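Local coordinates for chaperonin-like RBCX protein 1, chloroplastic (Arabidopsis thaliana, PDB 4GR2), which acts as a homodimeric chaperone in the assembly of RuBisCO, the carbon dioxide-fixing enzyme of the chloroplast, at residues 107-110 and 111-115; 83-86 and 87-91; 95-98 and 99-103; 17-20 and 21-25; 7-11 and 12-16. The protein carries 2 engineered substitutions. All coordinates share one frame; numbering follows the deposited sequence.

Contact 1: residues 107-110 and 111-115; sequences SNTR and LMREY
Four successive backbone bonds, Leu111 N to Ser107 O, Met112 N to Asn108 O, Arg113 N to Thr109 O and Glu114 N to Arg110 O, wind residues 107-115 into regular alpha-helix. Among the side chains, Arg110 and Glu114 run alongside each other in the same direction. Arg110 sets its CG trans to the backbone N (chi1 175°), and Glu114 OE2 comes to 3.1 Å from this CG, touching the aliphatic stem rather than the charged end. A bend at chi3 (41°) then carries the guanidinium off. NE stays 5.0 Å from Glu114 OE2, and the guanidinium and carboxylate planes stand 66° apart; any attraction between the two charges therefore probably acts at a distance, without a salt bridge. One turn is bridged in a different way by Leu111, which folds back on the residue four places earlier: its CG lies 3.3 Å from Ser107 O and its CD1 3.5 Å from Ser107 OG. This is the far part of the long helix 93-118, the last helix of the chain, which lies against the second subunit of the homodimer. There Ser107 OG is hydrogen-bonded to Asp59 and Arg83 of the second subunit, and the Asn108 amide to Ser84 and Arg83 of that subunit. Leu111 packs on Leu80 of the same subunit. On another side of the helix, Met112 CG rests 3.2 Å from Asn108 O. Thr109 is steadied by a bond from OG1 to Asp105 O.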
loop_
_atom_site.group_PDB
_atom_site.type_symbol
_atom_site.label_atom_id
_atom_site.label_comp_id
_atom_site.label_asym_id
_atom_site.label_seq_id
_atom_site.Cartn_x
_atom_site.Cartn_y
_atom_site.Cartn_z
ATOM N N SER B 107 -16.192 2.456 5.365
ATOM C CA SER B 107 -16.367 2.990 4.007
ATOM C C SER B 107 -17.703 2.520 3.403
ATOM O O SER B 107 -18.478 3.315 2.839
ATOM C CB SER B 107 -15.201 2.567 3.102
ATOM O OG SER B 107 -15.602 2.600 1.730
ATOM N N ASN B 108 -17.968 1.219 3.516
ATOM C CA ASN B 108 -19.230 0.619 3.064
ATOM C C ASN B 108 -20.417 1.356 3.646
ATOM O O ASN B 108 -21.338 1.762 2.948
ATOM C CB ASN B 108 -19.349 -0.824 3.558
ATOM C CG ASN B 108 -18.553 -1.796 2.743
ATOM O OD1 ASN B 108 -18.089 -1.478 1.658
ATOM N ND2 ASN B 108 -18.393 -3.008 3.265
ATOM N N THR B 109 -20.390 1.484 4.972
ATOM C CA THR B 109 -21.439 2.177 5.717
ATOM C C THR B 109 -21.665 3.616 5.261
ATOM O O THR B 109 -22.789 4.048 5.042
ATOM C CB THR B 109 -21.090 2.179 7.226
ATOM O OG1 THR B 109 -21.136 0.833 7.691
ATOM C CG2 THR B 109 -22.109 2.989 8.010
ATOM N N ARG B 110 -20.580 4.364 5.144
ATOM C CA ARG B 110 -20.661 5.770 4.810
ATOM C C ARG B 110 -21.143 5.977 3.376
ATOM O O ARG B 110 -21.994 6.835 3.121
ATOM C CB ARG B 110 -19.303 6.425 5.048
ATOM C CG ARG B 110 -19.195 7.886 4.626
ATOM C CD ARG B 110 -17.842 8.440 5.072
ATOM N NE ARG B 110 -16.774 7.455 4.851
ATOM C CZ ARG B 110 -16.026 6.871 5.792
ATOM N NH1 ARG B 110 -16.185 7.158 7.077
ATOM N NH2 ARG B 110 -15.104 5.987 5.432
ATOM N N LEU B 111 -20.636 5.175 2.440
ATOM C CA LEU B 111 -21.065 5.289 1.034
ATOM C C LEU B 111 -22.568 5.098 0.872
ATOM O O LEU B 111 -23.226 5.878 0.177
ATOM C CB LEU B 111 -20.319 4.271 0.172
ATOM C CG LEU B 111 -18.883 4.704 -0.155
ATOM C CD1 LEU B 111 -18.067 3.518 -0.630
ATOM C CD2 LEU B 111 -18.959 5.787 -1.234
ATOM N N MET B 112 -23.102 4.063 1.527
ATOM C CA MET B 112 -24.534 3.756 1.504
ATOM C C MET B 112 -25.385 4.821 2.222
ATOM O O MET B 112 -26.457 5.226 1.747
ATOM C CB MET B 112 -24.757 2.381 2.145
ATOM C CG MET B 112 -24.040 1.245 1.412
ATOM S SD MET B 112 -24.619 1.137 -0.313
ATOM C CE MET B 112 -26.224 0.387 -0.033
ATOM N N ARG B 113 -24.913 5.253 3.385
ATOM C CA ARG B 113 -25.636 6.249 4.165
ATOM C C ARG B 113 -25.742 7.575 3.414
ATOM O O ARG B 113 -26.825 8.143 3.297
ATOM C CB ARG B 113 -24.979 6.452 5.533
ATOM C CG ARG B 113 -25.709 7.453 6.428
ATOM C CD ARG B 113 -25.012 7.632 7.779
ATOM N NE ARG B 113 -23.653 8.154 7.641
ATOM C CZ ARG B 113 -22.550 7.493 7.994
ATOM N NH1 ARG B 113 -22.637 6.276 8.533
ATOM N NH2 ARG B 113 -21.355 8.056 7.819
ATOM N N GLU B 114 -24.620 8.067 2.892
ATOM C CA GLU B 114 -24.632 9.345 2.155
ATOM C C GLU B 114 -25.419 9.257 0.869
ATOM O O GLU B 114 -26.070 10.215 0.452
ATOM C CB GLU B 114 -23.208 9.835 1.888
ATOM C CG GLU B 114 -22.420 9.862 3.169
ATOM C CD GLU B 114 -21.022 10.450 3.063
ATOM O OE1 GLU B 114 -20.499 10.678 1.941
ATOM O OE2 GLU B 114 -20.462 10.704 4.147
ATOM N N TYR B 115 -25.374 8.095 0.234
ATOM C CA TYR B 115 -26.211 7.895 -0.928
ATOM C C TYR B 115 -27.700 8.020 -0.564
ATOM O O TYR B 115 -28.444 8.809 -1.165
ATOM C CB TYR B 115 -25.947 6.528 -1.573
ATOM C CG TYR B 115 -26.767 6.391 -2.807
ATOM C CD1 TYR B 115 -26.374 7.005 -3.987
ATOM C CD2 TYR B 115 -27.976 5.700 -2.786
ATOM C CE1 TYR B 115 -27.157 6.914 -5.124
ATOM C CE2 TYR B 115 -28.766 5.615 -3.911
ATOM C CZ TYR B 115 -28.353 6.221 -5.078
ATOM O OH TYR B 115 -29.134 6.115 -6.209
#

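Contact 2: residues 83-86 and 87-91. Engineered in segment 87-91: Ala87 (natural residue Cys).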
loop_
_atom_site.group_PDB
_atom_site.type_symbol
_atom_site.label_atom_id
_atom_site.label_comp_id
_atom_site.label_asym_id
_atom_site.label_seq_id
_atom_site.Cartn_x
_atom_site.Cartn_y
_atom_site.Cartn_z
ATOM N N ARG B 83 15.067 -0.730 9.695
ATOM C CA ARG B 83 13.853 -1.100 8.966
ATOM C C ARG B 83 13.579 -2.589 9.167
ATOM O O ARG B 83 12.429 -3.024 9.101
ATOM C CB ARG B 83 13.885 -0.696 7.472
ATOM C CG ARG B 83 14.202 -1.816 6.507
ATOM C CD ARG B 83 14.502 -1.339 5.101
ATOM N NE ARG B 83 15.343 -2.309 4.386
ATOM C CZ ARG B 83 15.391 -2.414 3.063
ATOM N NH1 ARG B 83 14.644 -1.607 2.311
ATOM N NH2 ARG B 83 16.172 -3.319 2.486
ATOM N N SER B 84 14.624 -3.376 9.422
ATOM C CA SER B 84 14.411 -4.801 9.676
ATOM C C SER B 84 13.798 -5.013 11.063
ATOM O O SER B 84 12.828 -5.769 11.235
ATOM C CB SER B 84 15.705 -5.601 9.534
ATOM O OG SER B 84 15.412 -6.986 9.495
ATOM N N ALA B 85 14.359 -4.314 12.042
ATOM C CA ALA B 85 13.904 -4.423 13.413
ATOM C C ALA B 85 12.480 -3.906 13.567
ATOM O O ALA B 85 11.670 -4.538 14.236
ATOM C CB ALA B 85 14.862 -3.700 14.365
ATOM N N TYR B 86 12.181 -2.760 12.963
ATOM C CA TYR B 86 10.838 -2.188 13.055
ATOM C C TYR B 86 9.754 -3.144 12.545
ATOM O O TYR B 86 8.750 -3.392 13.220
ATOM C CB TYR B 86 10.732 -0.869 12.304
ATOM C CG TYR B 86 9.345 -0.300 12.420
ATOM C CD1 TYR B 86 8.906 0.232 13.623
ATOM C CD2 TYR B 86 8.448 -0.338 11.349
ATOM C CE1 TYR B 86 7.633 0.732 13.761
ATOM C CE2 TYR B 86 7.158 0.167 11.478
ATOM C CZ TYR B 86 6.759 0.697 12.689
ATOM O OH TYR B 86 5.496 1.213 12.856
ATOM N N ALA B 87 9.984 -3.684 11.354
ATOM C CA ALA B 87 9.020 -4.522 10.672
ATOM C C ALA B 87 8.810 -5.851 11.414
ATOM O O ALA B 87 7.681 -6.335 11.565
ATOM C CB ALA B 87 9.484 -4.769 9.245
ATOM N N LYS B 88 9.906 -6.440 11.875
ATOM C CA LYS B 88 9.846 -7.767 12.483
ATOM C C LYS B 88 9.497 -7.725 13.965
ATOM O O LYS B 88 9.113 -8.749 14.538
ATOM C CB LYS B 88 11.161 -8.508 12.272
ATOM C CG LYS B 88 11.386 -8.979 10.855
ATOM C CD LYS B 88 12.855 -9.305 10.617
ATOM C CE LYS B 88 13.040 -10.027 9.289
ATOM N NZ LYS B 88 14.431 -10.541 9.140
ATOM N N ASN B 89 9.608 -6.550 14.586
ATOM C CA ASN B 89 9.517 -6.462 16.038
ATOM C C ASN B 89 8.527 -5.430 16.559
ATOM O O ASN B 89 7.837 -5.680 17.542
ATOM C CB ASN B 89 10.909 -6.232 16.673
ATOM C CG ASN B 89 11.922 -7.358 16.349
ATOM O OD1 ASN B 89 11.559 -8.536 16.220
ATOM N ND2 ASN B 89 13.199 -6.989 16.233
ATOM N N ASP B 90 8.435 -4.276 15.917
ATOM C CA ASP B 90 7.613 -3.200 16.475
ATOM C C ASP B 90 6.275 -2.991 15.758
ATOM O O ASP B 90 5.265 -2.731 16.409
ATOM C CB ASP B 90 8.377 -1.882 16.465
ATOM C CG ASP B 90 9.636 -1.955 17.273
ATOM O OD1 ASP B 90 9.676 -2.807 18.187
ATOM O OD2 ASP B 90 10.570 -1.178 16.996
ATOM N N PHE B 91 6.290 -3.047 14.427
ATOM C CA PHE B 91 5.087 -2.796 13.632
ATOM C C PHE B 91 3.953 -3.717 14.071
ATOM O O PHE B 91 4.106 -4.943 14.100
ATOM C CB PHE B 91 5.360 -3.008 12.144
ATOM C CG PHE B 91 4.220 -2.560 11.236
ATOM C CD1 PHE B 91 3.911 -1.214 11.109
ATOM C CD2 PHE B 91 3.500 -3.488 10.480
ATOM C CE1 PHE B 91 2.878 -0.784 10.257
ATOM C CE2 PHE B 91 2.476 -3.067 9.612
ATOM C CZ PHE B 91 2.174 -1.702 9.507
#
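The Tyr86 ring has the backbone of Phe91 over one face, with Phe91 N 4.0 Å above the plane and displaced toward the rim. The Phe91 ring in turn meets Tyr86 OH at its edge, in its own plane, where OH lies 3.4 Å from Phe91 CD1. The two rings are oblique to each other, their planes at 59° and their centroids 5.8 Å apart, and Tyr86 CE2 touches Phe91 CD1 at 3.5 Å. Asp90 approaches the tyrosine ring on a slant, its CB 3.6 Å from Tyr86 CD1. What brings Phe91 so close is a widened, pi-type turn at the end of helix 70-90. Tyr86 O is gripped by two amides: Phe91 N, five residues on, gives a nearly straight bond of 2.8 Å, and Asp90 N a more bent one from above the carbonyl plane. One turn earlier, the stretched chain of Lys88 passes Ser84 with CD 3.6 Å from Ser84 OG, and its ammonium forms a salt bridge with Asp105 of the second subunit. Among its neighbours the helix end is held on several sides. The engineered Ala87 and the Phe91 ring both meet Phe23 of helix 11-35, Phe91 edge-to-face, and Arg83 reaches Thr24 of that helix, Asp59 of helix 58-68 and, with NH2, Ser107 of the second subunit. Tyr86 also packs on Pro11 of the second subunit, at the start of that subunit's helix 11-35.

Contact 3: residues 95-98 and 99-103; sequences NMKR and LAFKN
Van der Waals contact across 95-98 and 99-103 comes mainly from two pairs. Lys97 and Phe101 run side by side in the same direction, with Lys97 CE 3.9 Å from Phe101 CZ, while Lys97 O lies over one face of the phenylalanine ring. Leu99 crosses its neighbour Arg98 at a slant and puts CD2 over one face of the guanidinium, 3.5 Å from Arg98 NH2. Polar side-chain bonding fixes the turn of that guanidinium. Asn95 OD1 sits at its edge, in its plane, accepting a bond of 3.1 Å from Arg98 NH2 and a weak one from NE. The bend of the arginine at chi3 (65°) brings the group back to Asn95, and the pairing with OD1 holds it flat against Leu99 CD2. Backbone bonding follows the alpha-helical pattern: Leu99 N binds Asn95 O at 2.9 Å and Phe101 N binds Lys97 O at 3.1 Å. Ala100 N binds Met96 O and adds a weak bond to Lys97 O. Charged ends find partners farther off, Lys102 NZ in a salt bridge with Asp106 and Lys97 in a cation-pi contact with Trp93 of the second subunit. In the fold this is the early part of helix 93-118, laid along helix 11-35 of the second subunit, where Met96 packs on Ala15 and Leu99 on Ala16, while Phe101 meets Lys88 of that subunit's helix 70-90.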
loop_
_atom_site.group_PDB
_atom_site.type_symbol
_atom_site.label_atom_id
_atom_site.label_comp_id
_atom_site.label_asym_id
_atom_site.label_seq_id
_atom_site.Cartn_x
_atom_site.Cartn_y
_atom_site.Cartn_z
ATOM N N ASN B 95 -2.932 -5.215 14.444
ATOM C CA ASN B 95 -3.582 -3.923 14.535
ATOM C C ASN B 95 -3.826 -3.292 13.145
ATOM O O ASN B 95 -4.905 -2.742 12.880
ATOM C CB ASN B 95 -2.761 -2.992 15.407
ATOM C CG ASN B 95 -3.549 -1.795 15.867
ATOM O OD1 ASN B 95 -4.683 -1.933 16.332
ATOM N ND2 ASN B 95 -2.964 -0.601 15.728
ATOM N N MET B 96 -2.830 -3.385 12.265
ATOM C CA MET B 96 -2.963 -2.883 10.890
ATOM C C MET B 96 -4.138 -3.568 10.196
ATOM O O MET B 96 -4.952 -2.918 9.538
ATOM C CB MET B 96 -1.680 -3.134 10.070
ATOM C CG MET B 96 -1.820 -2.841 8.539
ATOM S SD MET B 96 -0.452 -3.394 7.477
ATOM C CE MET B 96 -0.497 -5.178 7.783
ATOM N N LYS B 97 -4.192 -4.890 10.327
ATOM C CA LYS B 97 -5.241 -5.689 9.704
ATOM C C LYS B 97 -6.597 -5.243 10.228
ATOM O O LYS B 97 -7.510 -5.014 9.451
ATOM C CB LYS B 97 -5.039 -7.175 10.001
ATOM C CG LYS B 97 -6.129 -8.082 9.439
ATOM C CD LYS B 97 -5.917 -9.524 9.890
ATOM C CE LYS B 97 -6.629 -10.521 8.989
ATOM N NZ LYS B 97 -6.607 -11.916 9.578
ATOM N N ARG B 98 -6.704 -5.104 11.549
ATOM C CA ARG B 98 -7.928 -4.659 12.196
ATOM C C ARG B 98 -8.415 -3.291 11.730
ATOM O O ARG B 98 -9.610 -3.066 11.561
ATOM C CB ARG B 98 -7.727 -4.606 13.700
ATOM C CG ARG B 98 -9.000 -4.333 14.450
ATOM C CD ARG B 98 -8.738 -4.177 15.926
ATOM N NE ARG B 98 -7.923 -2.994 16.195
ATOM C CZ ARG B 98 -8.408 -1.759 16.279
ATOM N NH1 ARG B 98 -9.708 -1.538 16.102
ATOM N NH2 ARG B 98 -7.592 -0.743 16.537
ATOM N N LEU B 99 -7.485 -2.365 11.568
ATOM C CA LEU B 99 -7.809 -1.031 11.091
ATOM C C LEU B 99 -8.280 -1.034 9.625
ATOM O O LEU B 99 -9.127 -0.223 9.227
ATOM C CB LEU B 99 -6.597 -0.115 11.256
ATOM C CG LEU B 99 -6.251 0.234 12.698
ATOM C CD1 LEU B 99 -5.098 1.216 12.735
ATOM C CD2 LEU B 99 -7.471 0.824 13.367
ATOM N N ALA B 100 -7.719 -1.936 8.832
ATOM C CA ALA B 100 -8.066 -2.030 7.417
ATOM C C ALA B 100 -9.484 -2.554 7.286
ATOM O O ALA B 100 -10.250 -2.109 6.421
ATOM C CB ALA B 100 -7.102 -2.951 6.692
ATOM N N PHE B 101 -9.830 -3.502 8.151
ATOM C CA PHE B 101 -11.176 -4.056 8.181
ATOM C C PHE B 101 -12.136 -2.968 8.608
ATOM O O PHE B 101 -13.233 -2.814 8.042
ATOM C CB PHE B 101 -11.267 -5.220 9.176
ATOM C CG PHE B 101 -10.778 -6.527 8.629
ATOM C CD1 PHE B 101 -10.427 -6.659 7.295
ATOM C CD2 PHE B 101 -10.680 -7.634 9.443
ATOM C CE1 PHE B 101 -9.971 -7.880 6.790
ATOM C CE2 PHE B 101 -10.239 -8.858 8.943
ATOM C CZ PHE B 101 -9.888 -8.981 7.623
ATOM N N LYS B 102 -11.733 -2.207 9.620
ATOM C CA LYS B 102 -12.576 -1.113 10.064
ATOM C C LYS B 102 -12.763 -0.068 8.948
ATOM O O LYS B 102 -13.862 0.472 8.782
ATOM C CB LYS B 102 -12.019 -0.455 11.313
ATOM C CG LYS B 102 -12.996 0.508 11.977
ATOM C CD LYS B 102 -12.253 1.549 12.805
ATOM C CE LYS B 102 -13.127 2.110 13.917
ATOM N NZ LYS B 102 -14.296 2.870 13.401
ATOM N N ASN B 103 -11.693 0.226 8.204
ATOM C CA ASN B 103 -11.766 1.197 7.112
ATOM C C ASN B 103 -12.744 0.737 6.031
ATOM O O ASN B 103 -13.545 1.517 5.528
ATOM C CB ASN B 103 -10.382 1.415 6.476
ATOM C CG ASN B 103 -9.488 2.327 7.302
ATOM O OD1 ASN B 103 -9.966 3.084 8.139
ATOM N ND2 ASN B 103 -8.176 2.269 7.052
#

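Contact 4: residues 17-20 and 21-25; sequences KHLH and DFFTY
Leu19 and Phe23 make the tight side of this two-turn piece of helix 11-35, close to the centre of the chain. Phe23 N binds Leu19 O at a short 2.6 Å, and the same oxygen lies over one face of the Phe23 ring, 3.3 Å from CG. Farther along the ring, Phe23 CE2 touches Leu19 CB at 3.9 Å. The ring also meets Phe91 edge-to-face and packs on the engineered Ala87. An alanine in place of Phe23 would take away the ring and is likely to open a gap beside Leu19 CB and cost Phe91 one of its edge-to-face partners. His20 O takes two donors, Thr24 N at 3.0 Å and, weakly, Thr24 OG1, which is bound more firmly by Arg83. The imidazole of His20 is buried here, and its ND1 has no polar partner in the model. Looser is the side toward solvent, where the exposed Lys17 reaches forward over one turn. With CG trans to the backbone N (chi1 -177°) and bends at chi2 and chi4, its chain crosses that of Asp21 and ends in a long salt bridge, Lys17 NZ 3.5 Å from Asp21 OD2.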
loop_
_atom_site.group_PDB
_atom_site.type_symbol
_atom_site.label_atom_id
_atom_site.label_comp_id
_atom_site.label_asym_id
_atom_site.label_seq_id
_atom_site.Cartn_x
_atom_site.Cartn_y
_atom_site.Cartn_z
ATOM N N LYS B 17 5.426 -5.692 -1.334
ATOM C CA LYS B 17 6.406 -4.746 -1.884
ATOM C C LYS B 17 6.096 -3.322 -1.429
ATOM O O LYS B 17 7.003 -2.548 -1.151
ATOM C CB LYS B 17 6.418 -4.808 -3.421
ATOM C CG LYS B 17 7.475 -3.879 -4.071
ATOM C CD LYS B 17 8.923 -4.351 -3.788
ATOM C CE LYS B 17 9.950 -3.221 -3.993
ATOM N NZ LYS B 17 9.622 -2.354 -5.175
ATOM N N HIS B 18 4.817 -2.956 -1.379
ATOM C CA HIS B 18 4.429 -1.651 -0.837
ATOM C C HIS B 18 4.818 -1.504 0.628
ATOM O O HIS B 18 5.302 -0.453 1.041
ATOM C CB HIS B 18 2.921 -1.360 -0.978
ATOM C CG HIS B 18 2.524 -0.034 -0.399
ATOM N ND1 HIS B 18 2.893 1.165 -0.968
ATOM C CD2 HIS B 18 1.837 0.282 0.725
ATOM C CE1 HIS B 18 2.427 2.164 -0.236
ATOM N NE2 HIS B 18 1.784 1.654 0.798
ATOM N N LEU B 19 4.608 -2.555 1.427
ATOM C CA LEU B 19 5.025 -2.511 2.832
ATOM C C LEU B 19 6.556 -2.356 2.973
ATOM O O LEU B 19 7.041 -1.505 3.726
ATOM C CB LEU B 19 4.516 -3.743 3.586
ATOM C CG LEU B 19 3.002 -3.609 3.819
ATOM C CD1 LEU B 19 2.412 -4.945 4.262
ATOM C CD2 LEU B 19 2.721 -2.493 4.841
ATOM N N HIS B 20 7.295 -3.158 2.211
ATOM C CA HIS B 20 8.765 -3.070 2.161
ATOM C C HIS B 20 9.210 -1.604 2.008
ATOM O O HIS B 20 9.939 -1.066 2.848
ATOM C CB HIS B 20 9.292 -3.970 1.023
ATOM C CG HIS B 20 10.774 -3.870 0.795
ATOM N ND1 HIS B 20 11.320 -3.569 -0.436
ATOM C CD2 HIS B 20 11.820 -4.042 1.636
ATOM C CE1 HIS B 20 12.636 -3.547 -0.343
ATOM N NE2 HIS B 20 12.965 -3.825 0.905
ATOM N N ASP B 21 8.706 -0.943 0.964
ATOM C CA ASP B 21 9.039 0.454 0.718
ATOM C C ASP B 21 8.542 1.351 1.829
ATOM O O ASP B 21 9.242 2.290 2.230
ATOM C CB ASP B 21 8.506 0.939 -0.644
ATOM C CG ASP B 21 9.306 0.388 -1.812
ATOM O OD1 ASP B 21 10.536 0.173 -1.643
ATOM O OD2 ASP B 21 8.703 0.173 -2.893
ATOM N N PHE B 22 7.332 1.079 2.316
ATOM C CA PHE B 22 6.808 1.814 3.473
ATOM C C PHE B 22 7.750 1.677 4.696
ATOM O O PHE B 22 8.007 2.650 5.393
ATOM C CB PHE B 22 5.380 1.353 3.831
ATOM C CG PHE B 22 4.741 2.173 4.921
ATOM C CD1 PHE B 22 4.591 3.552 4.772
ATOM C CD2 PHE B 22 4.318 1.578 6.108
ATOM C CE1 PHE B 22 4.016 4.323 5.785
ATOM C CE2 PHE B 22 3.736 2.343 7.122
ATOM C CZ PHE B 22 3.587 3.699 6.967
ATOM N N PHE B 23 8.251 0.469 4.950
ATOM C CA PHE B 23 9.169 0.251 6.080
ATOM C C PHE B 23 10.488 0.991 5.921
ATOM O O PHE B 23 11.024 1.516 6.902
ATOM C CB PHE B 23 9.413 -1.241 6.327
ATOM C CG PHE B 23 8.192 -1.974 6.805
ATOM C CD1 PHE B 23 7.290 -1.351 7.647
ATOM C CD2 PHE B 23 7.924 -3.269 6.372
ATOM C CE1 PHE B 23 6.143 -2.021 8.084
ATOM C CE2 PHE B 23 6.773 -3.944 6.791
ATOM C CZ PHE B 23 5.887 -3.311 7.653
ATOM N N THR B 24 11.006 1.053 4.697
ATOM C CA THR B 24 12.192 1.892 4.420
ATOM C C THR B 24 11.948 3.334 4.801
ATOM O O THR B 24 12.802 3.978 5.386
ATOM C CB THR B 24 12.587 1.854 2.943
ATOM O OG1 THR B 24 12.843 0.493 2.561
ATOM C CG2 THR B 24 13.821 2.743 2.661
ATOM N N TYR B 25 10.754 3.835 4.488
ATOM C CA TYR B 25 10.389 5.211 4.796
ATOM C C TYR B 25 10.213 5.461 6.300
ATOM O O TYR B 25 10.644 6.498 6.810
ATOM C CB TYR B 25 9.125 5.628 4.011
ATOM C CG TYR B 25 8.262 6.639 4.728
ATOM C CD1 TYR B 25 8.466 8.007 4.567
ATOM C CD2 TYR B 25 7.243 6.223 5.581
ATOM C CE1 TYR B 25 7.672 8.931 5.241
ATOM C CE2 TYR B 25 6.455 7.132 6.259
ATOM C CZ TYR B 25 6.669 8.484 6.083
ATOM O OH TYR B 25 5.867 9.373 6.765
#

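Contact 5: residues 7-11 and 12-16; sequences GEASP and EAKAA
Helix 11-35 starts here with a serine N-cap: Ser10 OG accepts a hydrogen bond of 2.8 Å from Ala13 N, one of the amides that the first turn leaves without a helical acceptor. OG stands between the backbone N and the carbonyl carbon (chi1 65°), the rotation that turns the hydroxyl oxygen inward over the helix start, where it also lies 3.3 Å from Ala13 CB. Replacing Ser10 by an alanine removes this oxygen and would probably leave Ala13 N without its capping acceptor and the helix end less firmly held. The regular pattern begins with the next two amides, Lys14 N binding Ser10 O at 3.0 Å and Ala15 N binding Pro11 O at 2.9 Å. Lys14 lies back along the incoming loop, its CG 3.3 Å from Ser10 O and 3.9 Å from Ala9 CB; Ala9 O is buried with no polar partner in the model. Glu12 bends at chi2 (88°) and points the same way as the neighbouring Pro11 ring, bringing OE1 to 3.4 Å from Ser10 CB, while OE2 is held by the backbone N of Glu92 of the second subunit. Pro11 packs on Phe6 of the loop and on Tyr86 of the second subunit, which ties this helix start to the dimer. A serine followed by a proline, which has no amide hydrogen to leave unbonded in the first turn, is a common way for an alpha-helix to begin.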
loop_
_atom_site.group_PDB
_atom_site.type_symbol
_atom_site.label_atom_id
_atom_site.label_comp_id
_atom_site.label_asym_id
_atom_site.label_seq_id
_atom_site.Cartn_x
_atom_site.Cartn_y
_atom_site.Cartn_z
ATOM N N GLY B 7 -2.761 -12.343 -12.793
ATOM C CA GLY B 7 -2.001 -13.433 -13.378
ATOM C C GLY B 7 -0.513 -13.149 -13.444
ATOM O O GLY B 7 0.212 -13.758 -14.236
ATOM N N GLU B 8 -0.061 -12.214 -12.614
ATOM C CA GLU B 8 1.355 -11.879 -12.517
ATOM C C GLU B 8 1.784 -11.964 -11.055
ATOM O O GLU B 8 1.977 -13.052 -10.509
ATOM C CB GLU B 8 1.613 -10.475 -13.078
ATOM N N ALA B 9 1.932 -10.807 -10.423
ATOM C CA ALA B 9 2.116 -10.751 -8.983
ATOM C C ALA B 9 0.763 -10.955 -8.301
ATOM O O ALA B 9 -0.262 -10.473 -8.785
ATOM C CB ALA B 9 2.715 -9.421 -8.587
ATOM N N SER B 10 0.751 -11.695 -7.193
ATOM C CA SER B 10 -0.450 -11.811 -6.368
ATOM C C SER B 10 -0.732 -10.456 -5.722
ATOM O O SER B 10 0.167 -9.610 -5.647
ATOM C CB SER B 10 -0.206 -12.820 -5.248
ATOM O OG SER B 10 0.800 -12.317 -4.376
ATOM N N PRO B 11 -1.972 -10.246 -5.242
ATOM C CA PRO B 11 -2.220 -9.054 -4.426
ATOM C C PRO B 11 -1.351 -9.045 -3.175
ATOM O O PRO B 11 -0.934 -7.972 -2.749
ATOM C CB PRO B 11 -3.692 -9.194 -4.051
ATOM C CG PRO B 11 -4.295 -9.958 -5.209
ATOM C CD PRO B 11 -3.227 -10.940 -5.605
ATOM N N GLU B 12 -1.087 -10.216 -2.592
ATOM C CA GLU B 12 -0.229 -10.284 -1.408
ATOM C C GLU B 12 1.194 -9.799 -1.697
ATOM O O GLU B 12 1.802 -9.060 -0.892
ATOM C CB GLU B 12 -0.222 -11.704 -0.860
ATOM C CG GLU B 12 -1.564 -12.119 -0.270
ATOM C CD GLU B 12 -2.522 -12.734 -1.273
ATOM O OE1 GLU B 12 -2.193 -12.802 -2.483
ATOM O OE2 GLU B 12 -3.617 -13.172 -0.833
ATOM N N ALA B 13 1.736 -10.210 -2.843
ATOM C CA ALA B 13 3.105 -9.818 -3.189
ATOM C C ALA B 13 3.135 -8.336 -3.473
ATOM O O ALA B 13 4.081 -7.650 -3.107
ATOM C CB ALA B 13 3.628 -10.600 -4.402
ATOM N N LYS B 14 2.081 -7.831 -4.113
ATOM C CA LYS B 14 1.994 -6.399 -4.383
ATOM C C LYS B 14 1.961 -5.612 -3.086
ATOM O O LYS B 14 2.696 -4.637 -2.928
ATOM C CB LYS B 14 0.768 -6.070 -5.258
ATOM C CG LYS B 14 0.883 -6.576 -6.713
ATOM C CD LYS B 14 -0.492 -6.709 -7.385
ATOM C CE LYS B 14 -0.626 -5.881 -8.657
ATOM N NZ LYS B 14 0.271 -6.367 -9.743
ATOM N N ALA B 15 1.098 -6.032 -2.166
ATOM C CA ALA B 15 0.991 -5.378 -0.868
ATOM C C ALA B 15 2.318 -5.483 -0.120
ATOM O O ALA B 15 2.739 -4.537 0.563
ATOM C CB ALA B 15 -0.102 -6.039 -0.052
ATOM N N ALA B 16 2.945 -6.653 -0.239
ATOM C CA ALA B 16 4.243 -6.940 0.399
ATOM C C ALA B 16 5.368 -5.979 -0.033
ATOM O O ALA B 16 6.166 -5.507 0.796
ATOM C CB ALA B 16 4.636 -8.367 0.094
#

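From the N terminus the five contacts follow in series as 5, 4, 2, 3 and 1; none nests in or crosses another, and each bridges helical turns or a helix end instead of closing a long loop. Contacts 5 and 4 adjoin on helix 11-35, contact 2 lies in the last turns of helix 70-90, and contacts 3 and 1 share helix 93-118. Contacts 2 and 4 meet where Arg83 reaches Thr24 and the engineered Ala87 packs on Phe23. Met96 of contact 3 joins them through Phe91 and Leu19. Contact 1 lies farthest out, its centre about 29 Å from that of the chain. All five touch the second subunit, so these helices also build the homodimer.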